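PDB 3AF5: putative uncharacterized protein PH1404 from Pyrococcus horikoshii, which probably terminates transcription across the archaeal genome by cleaving nascent RNA as it leaves RNA polymerase, acting as a zinc-dependent nuclease of the metallo-beta-lactamase superfamily. Local coordinates for residues V108-I113 and A139-R144; K165-F170 and H319-D324. One frame throughout, in Å; residues are numbered along the deposited sequence.

Contact 1 (V108-I113 and A139-R144)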
ATOM      1  N   VAL A 108       1.062  12.432  19.192  1.00 91.89           N
ATOM      2  CA  VAL A 108       0.890  11.216  19.976  1.00 91.49           C
ATOM      3  C   VAL A 108       1.819  11.214  21.193  1.00 90.98           C
ATOM      4  O   VAL A 108       1.791  10.288  22.002  1.00 90.56           O
ATOM      5  CB  VAL A 108       1.180   9.963  19.107  1.00 91.60           C
ATOM      6  CG1 VAL A 108       1.006   8.692  19.921  1.00 91.85           C
ATOM      7  CG2 VAL A 108       0.243   9.940  17.915  1.00 91.86           C
ATOM      8  N   GLY A 109       2.628  12.261  21.328  1.00 91.03           N
ATOM      9  CA  GLY A 109       3.554  12.329  22.447  1.00 91.45           C
ATOM     10  C   GLY A 109       4.364  11.051  22.429  1.00 91.51           C
ATOM     11  O   GLY A 109       4.262  10.214  23.327  1.00 91.29           O
ATOM     12  N   GLU A 110       5.182  10.910  21.395  1.00 91.52           N
ATOM     13  CA  GLU A 110       5.975   9.711  21.215  1.00 91.70           C
ATOM     14  C   GLU A 110       7.291  10.019  20.503  1.00 91.34           C
ATOM     15  O   GLU A 110       7.304  10.720  19.493  1.00 90.85           O
ATOM     16  CB  GLU A 110       5.126   8.726  20.411  1.00 92.84           C
ATOM     17  CG  GLU A 110       5.761   7.408  20.035  1.00 95.60           C
ATOM     18  CD  GLU A 110       4.746   6.473  19.388  1.00 96.94           C
ATOM     19  OE1 GLU A 110       5.153   5.452  18.794  1.00 97.32           O
ATOM     20  OE2 GLU A 110       3.531   6.761  19.481  1.00 97.03           O
ATOM     21  N   VAL A 111       8.396   9.508  21.041  1.00 91.43           N
ATOM     22  CA  VAL A 111       9.716   9.722  20.444  1.00 91.17           C
ATOM     23  C   VAL A 111      10.202   8.475  19.724  1.00 91.16           C
ATOM     24  O   VAL A 111      10.343   7.410  20.327  1.00 90.84           O
ATOM     25  CB  VAL A 111      10.778  10.087  21.497  1.00 91.19           C
ATOM     26  CG1 VAL A 111      12.117  10.311  20.820  1.00 89.97           C
ATOM     27  CG2 VAL A 111      10.362  11.324  22.241  1.00 91.76           C
ATOM     28  N   LEU A 112      10.465   8.621  18.431  1.00 91.61           N
ATOM     29  CA  LEU A 112      10.936   7.519  17.608  1.00 91.57           C
ATOM     30  C   LEU A 112      12.466   7.528  17.617  1.00 91.42           C
ATOM     31  O   LEU A 112      13.091   8.446  17.085  1.00 90.79           O
ATOM     32  CB  LEU A 112      10.389   7.682  16.182  1.00 92.48           C
ATOM     33  CG  LEU A 112      10.515   6.553  15.152  1.00 93.72           C
ATOM     34  CD1 LEU A 112       9.523   6.793  14.022  1.00 93.80           C
ATOM     35  CD2 LEU A 112      11.936   6.476  14.611  1.00 93.80           C
ATOM     36  N   ILE A 113      13.058   6.509  18.241  1.00 91.40           N
ATOM     37  CA  ILE A 113      14.513   6.386  18.333  1.00 91.48           C
ATOM     38  C   ILE A 113      15.021   5.283  17.413  1.00 91.71           C
ATOM     39  O   ILE A 113      14.574   4.140  17.496  1.00 90.82           O
ATOM     40  CB  ILE A 113      14.960   6.043  19.765  1.00 91.72           C
ATOM     41  CG1 ILE A 113      14.350   7.032  20.756  1.00 91.95           C
ATOM     42  CG2 ILE A 113      16.478   6.083  19.854  1.00 91.89           C
ATOM     43  CD1 ILE A 113      14.579   6.660  22.205  1.00 91.90           C
ATOM     44  N   ALA A 139       6.879   9.064  24.994  1.00 92.74           N
ATOM     45  CA  ALA A 139       6.730   7.627  24.803  1.00 91.91           C
ATOM     46  C   ALA A 139       7.805   7.159  23.823  1.00 90.95           C
ATOM     47  O   ALA A 139       7.780   7.506  22.642  1.00 90.90           O
ATOM     48  CB  ALA A 139       5.342   7.311  24.260  1.00 92.07           C
ATOM     49  N   PRO A 140       8.771   6.368  24.307  1.00 89.92           N
ATOM     50  CA  PRO A 140       9.859   5.861  23.470  1.00 88.84           C
ATOM     51  C   PRO A 140       9.486   4.670  22.600  1.00 87.95           C
ATOM     52  O   PRO A 140       8.758   3.771  23.027  1.00 87.62           O
ATOM     53  CB  PRO A 140      10.924   5.503  24.491  1.00 88.94           C
ATOM     54  CG  PRO A 140      10.093   4.949  25.609  1.00 89.85           C
ATOM     55  CD  PRO A 140       8.961   5.958  25.711  1.00 89.68           C
ATOM     56  N   LYS A 141      10.002   4.673  21.376  1.00 86.89           N
ATOM     57  CA  LYS A 141       9.767   3.591  20.429  1.00 86.30           C
ATOM     58  C   LYS A 141      11.046   3.393  19.627  1.00 84.90           C
ATOM     59  O   LYS A 141      11.404   4.227  18.796  1.00 84.45           O
ATOM     60  CB  LYS A 141       8.599   3.939  19.504  1.00 87.32           C
ATOM     61  CG  LYS A 141       7.282   4.145  20.242  1.00 89.45           C
ATOM     62  CD  LYS A 141       6.830   2.874  20.959  1.00 91.08           C
ATOM     63  CE  LYS A 141       5.633   3.138  21.867  1.00 92.05           C
ATOM     64  NZ  LYS A 141       4.453   3.659  21.121  1.00 92.35           N
ATOM     65  N   VAL A 142      11.738   2.290  19.895  1.00 83.52           N
ATOM     66  CA  VAL A 142      12.993   1.987  19.216  1.00 82.64           C
ATOM     67  C   VAL A 142      12.809   1.246  17.897  1.00 81.69           C
ATOM     68  O   VAL A 142      11.973   0.349  17.777  1.00 81.16           O
ATOM     69  CB  VAL A 142      13.929   1.161  20.124  1.00 83.34           C
ATOM     70  CG1 VAL A 142      14.406   2.015  21.286  1.00 82.67           C
ATOM     71  CG2 VAL A 142      13.198  -0.070  20.641  1.00 83.83           C
ATOM     72  N   VAL A 143      13.613   1.632  16.912  1.00 80.64           N
ATOM     73  CA  VAL A 143      13.567   1.041  15.580  1.00 79.57           C
ATOM     74  C   VAL A 143      14.984   0.735  15.093  1.00 79.09           C
ATOM     75  O   VAL A 143      15.859   1.603  15.127  1.00 79.01           O
ATOM     76  CB  VAL A 143      12.908   2.015  14.575  1.00 79.82           C
ATOM     77  CG1 VAL A 143      12.765   1.350  13.218  1.00 79.74           C
ATOM     78  CG2 VAL A 143      11.558   2.480  15.107  1.00 79.27           C
ATOM     79  N   ARG A 144      15.217  -0.492  14.639  1.00 77.47           N
ATOM     80  CA  ARG A 144      16.541  -0.845  14.143  1.00 76.92           C
ATOM     81  C   ARG A 144      16.816  -0.079  12.847  1.00 76.11           C
ATOM     82  O   ARG A 144      15.969  -0.021  11.958  1.00 76.74           O
ATOM     83  CB  ARG A 144      16.641  -2.354  13.894  1.00 77.08           C
ATOM     84  CG  ARG A 144      18.006  -2.792  13.387  1.00 77.63           C
ATOM     85  CD  ARG A 144      18.122  -4.301  13.341  1.00 79.13           C
ATOM     86  NE  ARG A 144      17.724  -4.903  14.609  1.00 80.81           N
ATOM     87  CZ  ARG A 144      17.920  -6.179  14.930  1.00 81.93           C
ATOM     88  NH1 ARG A 144      18.520  -6.999  14.075  1.00 82.47           N
ATOM     89  NH2 ARG A 144      17.507  -6.639  16.104  1.00 82.26           N
TER
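A139 meets the first segment where G109 and E110 form a G1 beta bulge against strand 101-105. Its N makes a weak bond to G109 O (3.3 Å), and its small CB fits beside that carbonyl; G109 has a positive phi of 54°, which favours glycine. A139 O then accepts V111 N at 2.6 Å. P140, lacking an N-H, suits a position whose nitrogen is not needed in the ladder; its ring lies on the V111 and I113 face, against L129 and T133 of helix 127-136. K141 uses its backbone both ways, its N bonding to V111 O (3.0 Å) and its O receiving I113 N (2.9 Å). This parallel pairing closes a beta-alpha-beta unit in the second KH repeat, consistent with a type II KH fold. On the other face, the extended E110 side chain crosses that of K141 at about a right angle. K141 bends at chi2 and chi4, bringing NZ to E110 OE1 for a salt bridge whose hydrogen bond is weak (3.0 Å); the place of OE1 is doubtful in the model. Branched V142 packs CG1 against I113 CB (4.3 Å) and also touches V121 and I122. V143 N continues the ladder to I113 O (2.7 Å), while its CG2 reaches L112 CD2 at 4.0 Å. Beyond the contact, R144 NH1 bonds to F485 O, in what is predicted to be the beta-CASP region.

Contact 2 (K165-F170 and H319-D324)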
ATOM      1  N   LYS A 165       0.203  20.179  15.082  1.00 70.38           N
ATOM      2  CA  LYS A 165      -1.015  20.927  15.377  1.00 70.21           C
ATOM      3  C   LYS A 165      -2.191  20.422  14.556  1.00 68.31           C
ATOM      4  O   LYS A 165      -3.245  20.092  15.108  1.00 66.73           O
ATOM      5  CB  LYS A 165      -0.806  22.426  15.131  1.00 72.55           C
ATOM      6  CG  LYS A 165      -0.256  23.181  16.346  1.00 76.04           C
ATOM      7  CD  LYS A 165       1.060  22.571  16.840  1.00 78.72           C
ATOM      8  CE  LYS A 165       1.618  23.296  18.059  1.00 78.33           C
ATOM      9  NZ  LYS A 165       2.834  22.602  18.583  1.00 77.64           N
ATOM     10  N   ASP A 166      -2.005  20.352  13.241  1.00 66.38           N
ATOM     11  CA  ASP A 166      -3.056  19.874  12.354  1.00 64.44           C
ATOM     12  C   ASP A 166      -3.527  18.462  12.706  1.00 62.72           C
ATOM     13  O   ASP A 166      -4.722  18.244  12.903  1.00 60.90           O
ATOM     14  CB  ASP A 166      -2.592  19.907  10.893  1.00 66.10           C
ATOM     15  CG  ASP A 166      -2.557  21.314  10.317  1.00 67.58           C
ATOM     16  OD1 ASP A 166      -3.150  22.229  10.926  1.00 68.83           O
ATOM     17  OD2 ASP A 166      -1.948  21.504   9.244  1.00 68.53           O
ATOM     18  N   ARG A 167      -2.600  17.510  12.797  1.00 61.46           N
ATOM     19  CA  ARG A 167      -2.980  16.134  13.108  1.00 61.42           C
ATOM     20  C   ARG A 167      -3.737  15.939  14.421  1.00 61.01           C
ATOM     21  O   ARG A 167      -4.688  15.158  14.473  1.00 62.49           O
ATOM     22  CB  ARG A 167      -1.764  15.194  13.096  1.00 59.62           C
ATOM     23  CG  ARG A 167      -2.076  13.855  13.781  1.00 59.93           C
ATOM     24  CD  ARG A 167      -1.504  12.622  13.092  1.00 57.69           C
ATOM     25  NE  ARG A 167      -2.090  12.400  11.773  1.00 55.68           N
ATOM     26  CZ  ARG A 167      -2.349  11.204  11.249  1.00 52.64           C
ATOM     27  NH1 ARG A 167      -2.875  11.119  10.037  1.00 53.04           N
ATOM     28  NH2 ARG A 167      -2.105  10.097  11.936  1.00 48.60           N
ATOM     29  N   ARG A 168      -3.324  16.624  15.479  1.00 60.41           N
ATOM     30  CA  ARG A 168      -3.998  16.474  16.761  1.00 60.25           C
ATOM     31  C   ARG A 168      -5.453  16.930  16.628  1.00 58.45           C
ATOM     32  O   ARG A 168      -6.350  16.366  17.255  1.00 57.89           O
ATOM     33  CB  ARG A 168      -3.269  17.285  17.842  1.00 63.16           C
ATOM     34  CG  ARG A 168      -3.332  16.660  19.238  1.00 68.92           C
ATOM     35  CD  ARG A 168      -2.584  17.502  20.291  1.00 73.13           C
ATOM     36  NE  ARG A 168      -1.206  17.797  19.895  1.00 75.76           N
ATOM     37  CZ  ARG A 168      -0.771  19.001  19.525  1.00 77.34           C
ATOM     38  NH1 ARG A 168      -1.603  20.035  19.505  1.00 77.61           N
ATOM     39  NH2 ARG A 168       0.497  19.172  19.154  1.00 77.80           N
ATOM     40  N   LYS A 169      -5.679  17.948  15.801  1.00 57.06           N
ATOM     41  CA  LYS A 169      -7.023  18.467  15.566  1.00 55.64           C
ATOM     42  C   LYS A 169      -7.786  17.491  14.663  1.00 53.79           C
ATOM     43  O   LYS A 169      -8.978  17.247  14.855  1.00 53.12           O
ATOM     44  CB  LYS A 169      -6.961  19.844  14.897  1.00 56.75           C
ATOM     45  CG  LYS A 169      -8.342  20.439  14.655  1.00 61.27           C
ATOM     46  CD  LYS A 169      -8.300  21.731  13.850  1.00 62.80           C
ATOM     47  CE  LYS A 169      -9.715  22.255  13.605  1.00 63.55           C
ATOM     48  NZ  LYS A 169      -9.727  23.521  12.814  1.00 64.12           N
ATOM     49  N   PHE A 170      -7.079  16.950  13.674  1.00 50.46           N
ATOM     50  CA  PHE A 170      -7.630  15.977  12.738  1.00 47.95           C
ATOM     51  C   PHE A 170      -8.103  14.746  13.510  1.00 47.86           C
ATOM     52  O   PHE A 170      -9.200  14.242  13.276  1.00 48.07           O
ATOM     53  CB  PHE A 170      -6.553  15.572  11.722  1.00 45.51           C
ATOM     54  CG  PHE A 170      -6.846  14.291  10.981  1.00 42.20           C
ATOM     55  CD1 PHE A 170      -7.805  14.248   9.980  1.00 42.12           C
ATOM     56  CD2 PHE A 170      -6.143  13.129  11.280  1.00 42.48           C
ATOM     57  CE1 PHE A 170      -8.062  13.069   9.285  1.00 41.35           C
ATOM     58  CE2 PHE A 170      -6.389  11.940  10.593  1.00 41.84           C
ATOM     59  CZ  PHE A 170      -7.352  11.913   9.591  1.00 42.64           C
ATOM     60  N   HIS A 319      -3.751  12.958   6.516  1.00 38.24           N
ATOM     61  CA  HIS A 319      -5.053  12.341   6.798  1.00 38.03           C
ATOM     62  C   HIS A 319      -5.035  10.810   6.921  1.00 37.09           C
ATOM     63  O   HIS A 319      -6.086  10.189   7.046  1.00 35.94           O
ATOM     64  CB  HIS A 319      -6.073  12.744   5.727  1.00 38.56           C
ATOM     65  CG  HIS A 319      -6.578  14.143   5.876  1.00 39.71           C
ATOM     66  ND1 HIS A 319      -5.820  15.247   5.554  1.00 40.39           N
ATOM     67  CD2 HIS A 319      -7.743  14.619   6.377  1.00 40.61           C
ATOM     68  CE1 HIS A 319      -6.493  16.345   5.852  1.00 40.19           C
ATOM     69  NE2 HIS A 319      -7.663  15.991   6.354  1.00 42.05           N
ATOM     70  N   THR A 320      -3.845  10.211   6.901  1.00 35.14           N
ATOM     71  CA  THR A 320      -3.713   8.764   6.997  1.00 33.69           C
ATOM     72  C   THR A 320      -3.465   8.218   8.402  1.00 34.38           C
ATOM     73  O   THR A 320      -2.563   8.671   9.101  1.00 36.04           O
ATOM     74  CB  THR A 320      -2.567   8.262   6.113  1.00 32.28           C
ATOM     75  OG1 THR A 320      -2.807   8.639   4.758  1.00 33.97           O
ATOM     76  CG2 THR A 320      -2.452   6.754   6.194  1.00 31.44           C
ATOM     77  N   ILE A 321      -4.270   7.235   8.792  1.00 33.84           N
ATOM     78  CA  ILE A 321      -4.155   6.549  10.082  1.00 33.48           C
ATOM     79  C   ILE A 321      -3.779   5.118   9.701  1.00 33.90           C
ATOM     80  O   ILE A 321      -4.539   4.441   9.014  1.00 35.48           O
ATOM     81  CB  ILE A 321      -5.504   6.548  10.838  1.00 32.78           C
ATOM     82  CG1 ILE A 321      -5.877   7.985  11.215  1.00 32.27           C
ATOM     83  CG2 ILE A 321      -5.431   5.652  12.062  1.00 27.84           C
ATOM     84  CD1 ILE A 321      -7.250   8.120  11.867  1.00 31.20           C
ATOM     85  N   THR A 322      -2.608   4.656  10.124  1.00 34.69           N
ATOM     86  CA  THR A 322      -2.170   3.315   9.750  1.00 35.95           C
ATOM     87  C   THR A 322      -2.565   2.220  10.741  1.00 36.40           C
ATOM     88  O   THR A 322      -2.711   2.469  11.934  1.00 37.73           O
ATOM     89  CB  THR A 322      -0.624   3.262   9.528  1.00 35.75           C
ATOM     90  OG1 THR A 322       0.053   3.421  10.777  1.00 40.15           O
ATOM     91  CG2 THR A 322      -0.171   4.378   8.607  1.00 36.05           C
ATOM     92  N   LEU A 323      -2.757   1.011  10.220  1.00 37.99           N
ATOM     93  CA  LEU A 323      -3.103  -0.165  11.019  1.00 37.64           C
ATOM     94  C   LEU A 323      -2.251  -1.292  10.476  1.00 37.88           C
ATOM     95  O   LEU A 323      -2.024  -1.367   9.266  1.00 39.42           O
ATOM     96  CB  LEU A 323      -4.556  -0.597  10.822  1.00 39.12           C
ATOM     97  CG  LEU A 323      -5.763   0.184  11.319  1.00 42.54           C
ATOM     98  CD1 LEU A 323      -5.979   1.440  10.485  1.00 43.35           C
ATOM     99  CD2 LEU A 323      -6.979  -0.725  11.206  1.00 43.66           C
ATOM    100  N   ASP A 324      -1.786  -2.171  11.355  1.00 36.80           N
ATOM    101  CA  ASP A 324      -1.004  -3.321  10.915  1.00 35.57           C
ATOM    102  C   ASP A 324      -2.027  -4.437  10.723  1.00 34.60           C
ATOM    103  O   ASP A 324      -3.186  -4.293  11.117  1.00 34.70           O
ATOM    104  CB  ASP A 324       0.019  -3.716  11.977  1.00 37.18           C
ATOM    105  CG  ASP A 324       1.064  -2.628  12.223  1.00 42.26           C
ATOM    106  OD1 ASP A 324       1.776  -2.238  11.268  1.00 44.25           O
ATOM    107  OD2 ASP A 324       1.180  -2.163  13.379  1.00 45.25           O
TER
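F170 and H319 pack where helix 164-178 of the KH region meets the metallo-beta-lactamase fold, at the outermost strand of one of its sheets, 320-322. The dense part is aromatic. The buried F170 ring takes H319 CA over its face, off-centre, in a CH-pi contact 4.1 Å from the ring centroid. The two rings meet obliquely, their planes at 70° and centroids 4.8 Å apart. H319 ND1 bonds to E315 O, which should limit rotation of the imidazole, and P277 also touches F170. With a CA hydrogen over its face and an aliphatic carbon of I321 at its edge, this buried site suits a flat, apolar ring.

The polar part of the contact rests on a single long side chain. R167 sets out with CG anti to its backbone N (chi1 165°) and bends at chi2 and chi3, which carries the guanidinium to the strand. NH1 donates to T320 O at 2.6 Å and also to K318 O, just before the strand segment; NH2 adds a weak bond to T320 O. The solvent side lies at exposed D166, which forms a salt bridge with K318. Back at the aromatic cluster, I321 CG1 lies by the F170 ring edge, 4.0 Å from CE2.

Overall arrangement
From the N terminus, the chain passes through the first KH repeat and enters the second, where contact 1 closes a loop of 25 residues holding helix 127-136. Only after strand 139-144 is complete does the chain reach helix 164-178 and open contact 2, so the two are in series, neither nested nor crossed. Contact 2 spans 148 residues and closes on strand 320-322. Contact 1 is thus internal to the KH region, whereas contact 2 ties that region to the metallo-beta-lactamase domain. Their centres lie 16 Å apart and their nearest atoms about 6 Å, without touching; S107, just before 108-113, touches R167.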